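Long-range contact in monomethylamine methyltransferase MtmB1 (PDB 1NTH), which transfers the methyl group of monomethylamine to the corrinoid cofactor of its partner protein MtmC, a step of methanogenesis from methylamine: residues 68-80 / 231-243. Residues are numbered along the deposited sequence; the frame is centred on the assembly and turned at random. Where two conformers were deposited one is given.
Sequences EMLLECGIYCTDT and SQLNELKIDLDAI
Tyr76 and Lys237 pair in a short parallel bridge, followed by Cys77 with Ile238, and strand 237-238 thereby borders strand 75-77 of a small mixed sheet beside the TIM barrel. Three backbone bonds alternate between the strands: Tyr76 N to Leu236 O, Ile238 N to Tyr76 O at 2.9 Å, and Thr78 N to Ile238 O. Side chains then sort by face. Ile75 and Ile238 touch through their CG2 methyls, 4.0 Å apart, where Phe12 of helix 9-18 packs. On the other face, CG of Lys237 lies at the edge of the Tyr76 ring, near its plane; in both residues CG is anti to the backbone N (chi1 -174° for Tyr76, -180° for Lys237), and the chains run side by side. The Lys237 amine continues to Asn234 O, Gln24 and a salt bridge with Asp28, and Thr78 CG2 presses across its stem, an unusually tight 3.4 Å from Lys237 CD. Leu236 forms the apolar end: CD2 reaches Met69 CG and Cys73 CB, while the Ile75 side chain crosses that of Leu236 at about a right angle, its CD1 3.9 Å from Leu236 CB. Gly74 O is buried 3.6 Å from Leu236 CD2, with no polar partner.

The far end is more open to solvent, though Leu240 CD2 packs on Cys77 SG (3.8 Å). Exposed Asp79 directs OD2 at Leu240 N, 2.6 Å away, in a nearly straight bond (169°), and a water links this oxygen to Asp241 N. A carboxylate so placed at the start of helix 240-251 would be expected to interact favourably with the helix dipole, which may offset the nearby negative charges of Asp239, at the N-cap, and Asp241.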
ATOM      1  N   GLU A  68     -36.444  -5.026  27.443  1.00 19.72           N
ATOM      2  CA  GLU A  68     -37.879  -4.894  27.211  1.00 20.04           C
ATOM      3  C   GLU A  68     -38.253  -3.503  26.714  1.00 19.13           C
ATOM      4  O   GLU A  68     -39.172  -3.351  25.908  1.00 18.68           O
ATOM      5  CB  GLU A  68     -38.646  -5.207  28.499  0.65 22.00           C
ATOM      6  CG  GLU A  68     -40.122  -5.512  28.282  0.65 24.40           C
ATOM      7  CD  GLU A  68     -40.852  -5.834  29.575  0.65 26.47           C
ATOM      8  OE1 GLU A  68     -40.255  -6.497  30.453  0.65 25.95           O
ATOM      9  OE2 GLU A  68     -42.028  -5.434  29.707  0.65 26.67           O
ATOM     10  N   MET A  69     -37.546  -2.487  27.194  1.00 17.43           N
ATOM     11  CA  MET A  69     -37.802  -1.123  26.753  1.00 18.50           C
ATOM     12  C   MET A  69     -37.591  -1.045  25.241  1.00 18.88           C
ATOM     13  O   MET A  69     -38.432  -0.532  24.502  1.00 19.27           O
ATOM     14  CB  MET A  69     -36.831  -0.174  27.460  0.60 17.86           C
ATOM     15  CG  MET A  69     -37.014   1.301  27.146  0.60 18.03           C
ATOM     16  SD  MET A  69     -38.413   2.033  28.020  0.60 18.85           S
ATOM     17  CE  MET A  69     -38.521   3.616  27.214  0.60 16.82           C
ATOM     18  N   LEU A  70     -36.457  -1.560  24.778  1.00 17.65           N
ATOM     19  CA  LEU A  70     -36.151  -1.527  23.354  1.00 17.75           C
ATOM     20  C   LEU A  70     -37.135  -2.360  22.539  1.00 17.10           C
ATOM     21  O   LEU A  70     -37.609  -1.926  21.489  1.00 18.49           O
ATOM     22  CB  LEU A  70     -34.725  -2.035  23.113  1.00 17.49           C
ATOM     23  CG  LEU A  70     -34.209  -1.923  21.676  1.00 17.83           C
ATOM     24  CD1 LEU A  70     -34.195  -0.463  21.232  1.00 18.49           C
ATOM     25  CD2 LEU A  70     -32.802  -2.513  21.604  1.00 18.72           C
ATOM     26  N   LEU A  71     -37.444  -3.554  23.030  1.00 17.68           N
ATOM     27  CA  LEU A  71     -38.358  -4.454  22.340  1.00 18.60           C
ATOM     28  C   LEU A  71     -39.790  -3.929  22.218  1.00 20.03           C
ATOM     29  O   LEU A  71     -40.410  -4.033  21.158  1.00 19.94           O
ATOM     30  CB  LEU A  71     -38.383  -5.811  23.047  1.00 18.13           C
ATOM     31  CG  LEU A  71     -39.395  -6.822  22.500  1.00 19.57           C
ATOM     32  CD1 LEU A  71     -39.040  -7.199  21.065  1.00 20.50           C
ATOM     33  CD2 LEU A  71     -39.408  -8.055  23.384  1.00 21.24           C
ATOM     34  N   GLU A  72     -40.311  -3.363  23.301  1.00 21.67           N
ATOM     35  CA  GLU A  72     -41.690  -2.869  23.308  1.00 23.77           C
ATOM     36  C   GLU A  72     -41.893  -1.497  22.663  1.00 23.82           C
ATOM     37  O   GLU A  72     -42.915  -1.260  22.015  1.00 24.41           O
ATOM     38  CB  GLU A  72     -42.226  -2.840  24.736  0.70 26.08           C
ATOM     39  CG  GLU A  72     -42.302  -4.206  25.390  0.70 29.76           C
ATOM     40  CD  GLU A  72     -43.228  -5.156  24.654  0.70 33.19           C
ATOM     41  OE1 GLU A  72     -44.384  -4.770  24.387  0.70 34.86           O
ATOM     42  OE2 GLU A  72     -42.802  -6.292  24.349  0.70 35.11           O
ATOM     43  N   CYS A  73     -40.929  -0.599  22.830  1.00 22.29           N
ATOM     44  CA  CYS A  73     -41.036   0.742  22.262  1.00 22.14           C
ATOM     45  C   CYS A  73     -40.578   0.831  20.820  1.00 22.39           C
ATOM     46  O   CYS A  73     -41.298   1.331  19.955  1.00 21.26           O
ATOM     47  CB  CYS A  73     -40.216   1.739  23.076  1.00 22.88           C
ATOM     48  SG  CYS A  73     -40.849   2.054  24.725  1.00 25.67           S
ATOM     49  N   GLY A  74     -39.368   0.348  20.571  1.00 21.41           N
ATOM     50  CA  GLY A  74     -38.809   0.427  19.238  1.00 20.32           C
ATOM     51  C   GLY A  74     -38.033   1.727  19.141  1.00 18.25           C
ATOM     52  O   GLY A  74     -37.692   2.333  20.163  1.00 19.20           O
ATOM     53  N   ILE A  75     -37.771   2.167  17.916  1.00 18.15           N
ATOM     54  CA  ILE A  75     -37.022   3.392  17.678  1.00 17.10           C
ATOM     55  C   ILE A  75     -37.816   4.353  16.799  1.00 16.03           C
ATOM     56  O   ILE A  75     -38.342   3.966  15.757  1.00 18.08           O
ATOM     57  CB  ILE A  75     -35.673   3.084  16.976  1.00 17.05           C
ATOM     58  CG1 ILE A  75     -34.832   2.142  17.847  1.00 16.75           C
ATOM     59  CG2 ILE A  75     -34.928   4.375  16.688  1.00 16.32           C
ATOM     60  CD1 ILE A  75     -34.396   2.735  19.176  1.00 16.99           C
ATOM     61  N   TYR A  76     -37.888   5.609  17.222  1.00 17.32           N
ATOM     62  CA  TYR A  76     -38.612   6.629  16.476  1.00 18.13           C
ATOM     63  C   TYR A  76     -37.706   7.256  15.418  1.00 18.26           C
ATOM     64  O   TYR A  76     -36.593   7.688  15.727  1.00 19.36           O
ATOM     65  CB  TYR A  76     -39.093   7.727  17.430  1.00 18.52           C
ATOM     66  CG  TYR A  76     -39.987   8.762  16.781  1.00 20.52           C
ATOM     67  CD1 TYR A  76     -41.317   8.468  16.482  1.00 22.39           C
ATOM     68  CD2 TYR A  76     -39.501  10.025  16.450  1.00 20.73           C
ATOM     69  CE1 TYR A  76     -42.143   9.409  15.870  1.00 23.49           C
ATOM     70  CE2 TYR A  76     -40.321  10.976  15.835  1.00 22.58           C
ATOM     71  CZ  TYR A  76     -41.639  10.657  15.551  1.00 23.47           C
ATOM     72  OH  TYR A  76     -42.460  11.590  14.951  1.00 24.80           O
ATOM     73  N   CYS A  77     -38.179   7.303  14.177  1.00 19.05           N
ATOM     74  CA  CYS A  77     -37.414   7.919  13.095  1.00 19.96           C
ATOM     75  C   CYS A  77     -37.970   9.326  12.894  1.00 21.31           C
ATOM     76  O   CYS A  77     -39.124   9.492  12.498  1.00 21.58           O
ATOM     77  CB  CYS A  77     -37.548   7.118  11.801  1.00 22.06           C
ATOM     78  SG  CYS A  77     -36.631   7.855  10.411  1.00 25.64           S
ATOM     79  N   THR A  78     -37.145  10.332  13.162  1.00 22.21           N
ATOM     80  CA  THR A  78     -37.566  11.725  13.047  1.00 23.71           C
ATOM     81  C   THR A  78     -37.949  12.197  11.649  1.00 25.47           C
ATOM     82  O   THR A  78     -38.798  13.079  11.502  1.00 26.34           O
ATOM     83  CB  THR A  78     -36.480  12.677  13.585  1.00 24.91           C
ATOM     84  OG1 THR A  78     -35.259  12.465  12.868  1.00 24.19           O
ATOM     85  CG2 THR A  78     -36.248  12.437  15.069  1.00 25.19           C
ATOM     86  N   ASP A  79     -37.341  11.621  10.621  1.00 24.71           N
ATOM     87  CA  ASP A  79     -37.639  12.040   9.257  1.00 25.83           C
ATOM     88  C   ASP A  79     -38.939  11.484   8.694  1.00 25.85           C
ATOM     89  O   ASP A  79     -39.621  12.160   7.924  1.00 27.07           O
ATOM     90  CB  ASP A  79     -36.473  11.677   8.337  1.00 28.38           C
ATOM     91  CG  ASP A  79     -35.207  12.424   8.697  1.00 31.91           C
ATOM     92  OD1 ASP A  79     -35.191  13.667   8.567  1.00 35.38           O
ATOM     93  OD2 ASP A  79     -34.232  11.775   9.122  1.00 33.17           O
ATOM     94  N   THR A  80     -39.289  10.262   9.076  1.00 23.92           N
ATOM     95  CA  THR A  80     -40.509   9.636   8.582  1.00 24.03           C
ATOM     96  C   THR A  80     -41.649   9.711   9.592  1.00 23.91           C
ATOM     97  O   THR A  80     -42.800   9.422   9.256  1.00 23.57           O
ATOM     98  CB  THR A  80     -40.277   8.154   8.244  1.00 24.22           C
ATOM     99  OG1 THR A  80     -39.962   7.436   9.443  1.00 23.69           O
ATOM    100  CG2 THR A  80     -39.133   8.008   7.251  1.00 24.62           C
ATOM    101  N   SER A 231     -24.290   9.258  15.836  1.00 17.16           N
ATOM    102  CA  SER A 231     -25.022   9.682  17.025  1.00 18.51           C
ATOM    103  C   SER A 231     -26.506   9.351  17.079  1.00 18.28           C
ATOM    104  O   SER A 231     -27.257   9.671  16.159  1.00 19.46           O
ATOM    105  CB  SER A 231     -24.860  11.193  17.207  1.00 19.10           C
ATOM    106  OG  SER A 231     -23.494  11.571  17.225  1.00 24.31           O
ATOM    107  N   GLN A 232     -26.921   8.709  18.166  1.00 18.31           N
ATOM    108  CA  GLN A 232     -28.334   8.400  18.361  1.00 17.12           C
ATOM    109  C   GLN A 232     -28.941   9.665  18.954  1.00 18.22           C
ATOM    110  O   GLN A 232     -28.232  10.483  19.539  1.00 19.36           O
ATOM    111  CB  GLN A 232     -28.524   7.258  19.357  1.00 18.45           C
ATOM    112  CG  GLN A 232     -28.068   5.892  18.877  1.00 18.02           C
ATOM    113  CD  GLN A 232     -28.520   4.787  19.815  1.00 21.29           C
ATOM    114  OE1 GLN A 232     -29.713   4.651  20.092  1.00 22.03           O
ATOM    115  NE2 GLN A 232     -27.573   3.993  20.307  1.00 19.79           N
ATOM    116  N   LEU A 233     -30.252   9.826  18.812  1.00 17.90           N
ATOM    117  CA  LEU A 233     -30.917  11.003  19.360  1.00 19.56           C
ATOM    118  C   LEU A 233     -31.580  10.663  20.700  1.00 20.81           C
ATOM    119  O   LEU A 233     -31.473   9.535  21.180  1.00 22.59           O
ATOM    120  CB  LEU A 233     -31.945  11.528  18.357  1.00 20.09           C
ATOM    121  CG  LEU A 233     -31.372  11.859  16.970  1.00 23.35           C
ATOM    122  CD1 LEU A 233     -32.466  12.441  16.088  1.00 23.83           C
ATOM    123  CD2 LEU A 233     -30.219  12.845  17.107  1.00 24.28           C
ATOM    124  N   ASN A 234     -32.260  11.636  21.301  1.00 20.45           N
ATOM    125  CA  ASN A 234     -32.916  11.430  22.598  1.00 21.14           C
ATOM    126  C   ASN A 234     -34.441  11.400  22.496  1.00 20.60           C
ATOM    127  O   ASN A 234     -35.026  12.367  22.019  1.00 21.90           O
ATOM    128  CB  ASN A 234     -32.523  12.550  23.560  1.00 22.33           C
ATOM    129  CG  ASN A 234     -31.036  12.592  23.825  1.00 23.85           C
ATOM    130  OD1 ASN A 234     -30.242  12.919  22.939  1.00 28.98           O
ATOM    131  ND2 ASN A 234     -30.647  12.253  25.044  1.00 23.98           N
ATOM    132  N   GLU A 235     -35.093  10.309  22.911  1.00 20.57           N
ATOM    133  CA  GLU A 235     -34.473   9.089  23.446  1.00 20.79           C
ATOM    134  C   GLU A 235     -35.011   7.963  22.558  1.00 21.38           C
ATOM    135  O   GLU A 235     -36.170   8.023  22.134  1.00 21.57           O
ATOM    136  CB  GLU A 235     -34.917   8.833  24.894  1.00 21.96           C
ATOM    137  CG  GLU A 235     -34.641   9.958  25.887  1.00 22.30           C
ATOM    138  CD  GLU A 235     -33.161  10.196  26.128  1.00 25.52           C
ATOM    139  OE1 GLU A 235     -32.339   9.340  25.729  1.00 24.57           O
ATOM    140  OE2 GLU A 235     -32.820  11.236  26.731  1.00 25.13           O
ATOM    141  N   LEU A 236     -34.197   6.937  22.301  1.00 19.56           N
ATOM    142  CA  LEU A 236     -34.591   5.821  21.424  1.00 18.88           C
ATOM    143  C   LEU A 236     -35.139   6.450  20.154  1.00 19.51           C
ATOM    144  O   LEU A 236     -36.281   6.212  19.745  1.00 18.28           O
ATOM    145  CB  LEU A 236     -35.656   4.934  22.085  1.00 19.71           C
ATOM    146  CG  LEU A 236     -35.124   3.866  23.047  1.00 22.27           C
ATOM    147  CD1 LEU A 236     -34.513   4.524  24.270  1.00 23.05           C
ATOM    148  CD2 LEU A 236     -36.257   2.932  23.455  1.00 22.14           C
ATOM    149  N   LYS A 237     -34.285   7.244  19.521  1.00 18.88           N
ATOM    150  CA  LYS A 237     -34.662   7.999  18.343  1.00 18.45           C
ATOM    151  C   LYS A 237     -33.469   8.153  17.400  1.00 18.54           C
ATOM    152  O   LYS A 237     -32.319   8.137  17.839  1.00 17.72           O
ATOM    153  CB  LYS A 237     -35.143   9.369  18.821  1.00 18.38           C
ATOM    154  CG  LYS A 237     -35.603  10.337  17.758  1.00 20.22           C
ATOM    155  CD  LYS A 237     -35.922  11.690  18.396  1.00 20.73           C
ATOM    156  CE  LYS A 237     -36.999  11.566  19.469  1.00 21.32           C
ATOM    157  NZ  LYS A 237     -37.206  12.851  20.206  1.00 21.06           N
ATOM    158  N   ILE A 238     -33.748   8.310  16.111  1.00 18.75           N
ATOM    159  CA  ILE A 238     -32.684   8.462  15.125  1.00 18.70           C
ATOM    160  C   ILE A 238     -33.193   9.187  13.879  1.00 21.00           C
ATOM    161  O   ILE A 238     -34.398   9.227  13.615  1.00 21.18           O
ATOM    162  CB  ILE A 238     -32.123   7.073  14.711  1.00 18.29           C
ATOM    163  CG1 ILE A 238     -30.752   7.229  14.047  1.00 18.41           C
ATOM    164  CG2 ILE A 238     -33.073   6.385  13.750  1.00 18.91           C
ATOM    165  CD1 ILE A 238     -29.678   7.713  14.993  1.00 18.10           C
ATOM    166  N   ASP A 239     -32.268   9.764  13.121  1.00 19.81           N
ATOM    167  CA  ASP A 239     -32.599  10.465  11.883  1.00 20.67           C
ATOM    168  C   ASP A 239     -32.024   9.652  10.724  1.00 20.79           C
ATOM    169  O   ASP A 239     -31.109   8.852  10.923  1.00 19.27           O
ATOM    170  CB  ASP A 239     -31.997  11.869  11.897  1.00 23.46           C
ATOM    171  CG  ASP A 239     -30.510  11.862  12.198  1.00 28.47           C
ATOM    172  OD1 ASP A 239     -30.112  11.358  13.270  1.00 31.44           O
ATOM    173  OD2 ASP A 239     -29.736  12.364  11.361  1.00 33.53           O
ATOM    174  N   LEU A 240     -32.553   9.848   9.521  1.00 19.81           N
ATOM    175  CA  LEU A 240     -32.072   9.093   8.367  1.00 20.65           C
ATOM    176  C   LEU A 240     -30.626   9.390   7.969  1.00 20.60           C
ATOM    177  O   LEU A 240     -29.956   8.533   7.394  1.00 20.06           O
ATOM    178  CB  LEU A 240     -33.004   9.298   7.167  1.00 23.09           C
ATOM    179  CG  LEU A 240     -34.371   8.622   7.332  1.00 24.43           C
ATOM    180  CD1 LEU A 240     -35.190   8.793   6.061  1.00 26.60           C
ATOM    181  CD2 LEU A 240     -34.182   7.141   7.637  1.00 26.28           C
ATOM    182  N   ASP A 241     -30.141  10.591   8.267  1.00 19.36           N
ATOM    183  CA  ASP A 241     -28.755  10.931   7.947  1.00 21.44           C
ATOM    184  C   ASP A 241     -27.826   9.916   8.617  1.00 20.86           C
ATOM    185  O   ASP A 241     -26.877   9.423   8.001  1.00 20.45           O
ATOM    186  CB  ASP A 241     -28.420  12.342   8.443  1.00 23.78           C
ATOM    187  CG  ASP A 241     -28.575  13.398   7.359  1.00 28.07           C
ATOM    188  OD1 ASP A 241     -29.463  13.242   6.495  1.00 29.54           O
ATOM    189  OD2 ASP A 241     -27.813  14.391   7.379  1.00 31.07           O
ATOM    190  N   ALA A 242     -28.108   9.598   9.877  1.00 19.31           N
ATOM    191  CA  ALA A 242     -27.292   8.645  10.623  1.00 18.54           C
ATOM    192  C   ALA A 242     -27.316   7.261   9.978  1.00 18.60           C
ATOM    193  O   ALA A 242     -26.300   6.566   9.934  1.00 16.93           O
ATOM    194  CB  ALA A 242     -27.780   8.554  12.067  1.00 18.89           C
ATOM    195  N   ILE A 243     -28.481   6.863   9.480  1.00 17.37           N
ATOM    196  CA  ILE A 243     -28.632   5.558   8.845  1.00 17.05           C
ATOM    197  C   ILE A 243     -27.755   5.432   7.593  1.00 17.01           C
ATOM    198  O   ILE A 243     -27.177   4.370   7.335  1.00 17.11           O
ATOM    199  CB  ILE A 243     -30.121   5.297   8.486  1.00 17.31           C
ATOM    200  CG1 ILE A 243     -30.971   5.328   9.762  1.00 18.12           C
ATOM    201  CG2 ILE A 243     -30.274   3.954   7.792  1.00 19.01           C
ATOM    202  CD1 ILE A 243     -30.552   4.325  10.820  1.00 20.82           C
TER
HETATM  203  O   HOH W   1     -31.841  12.980   8.443  1.00 25.80           O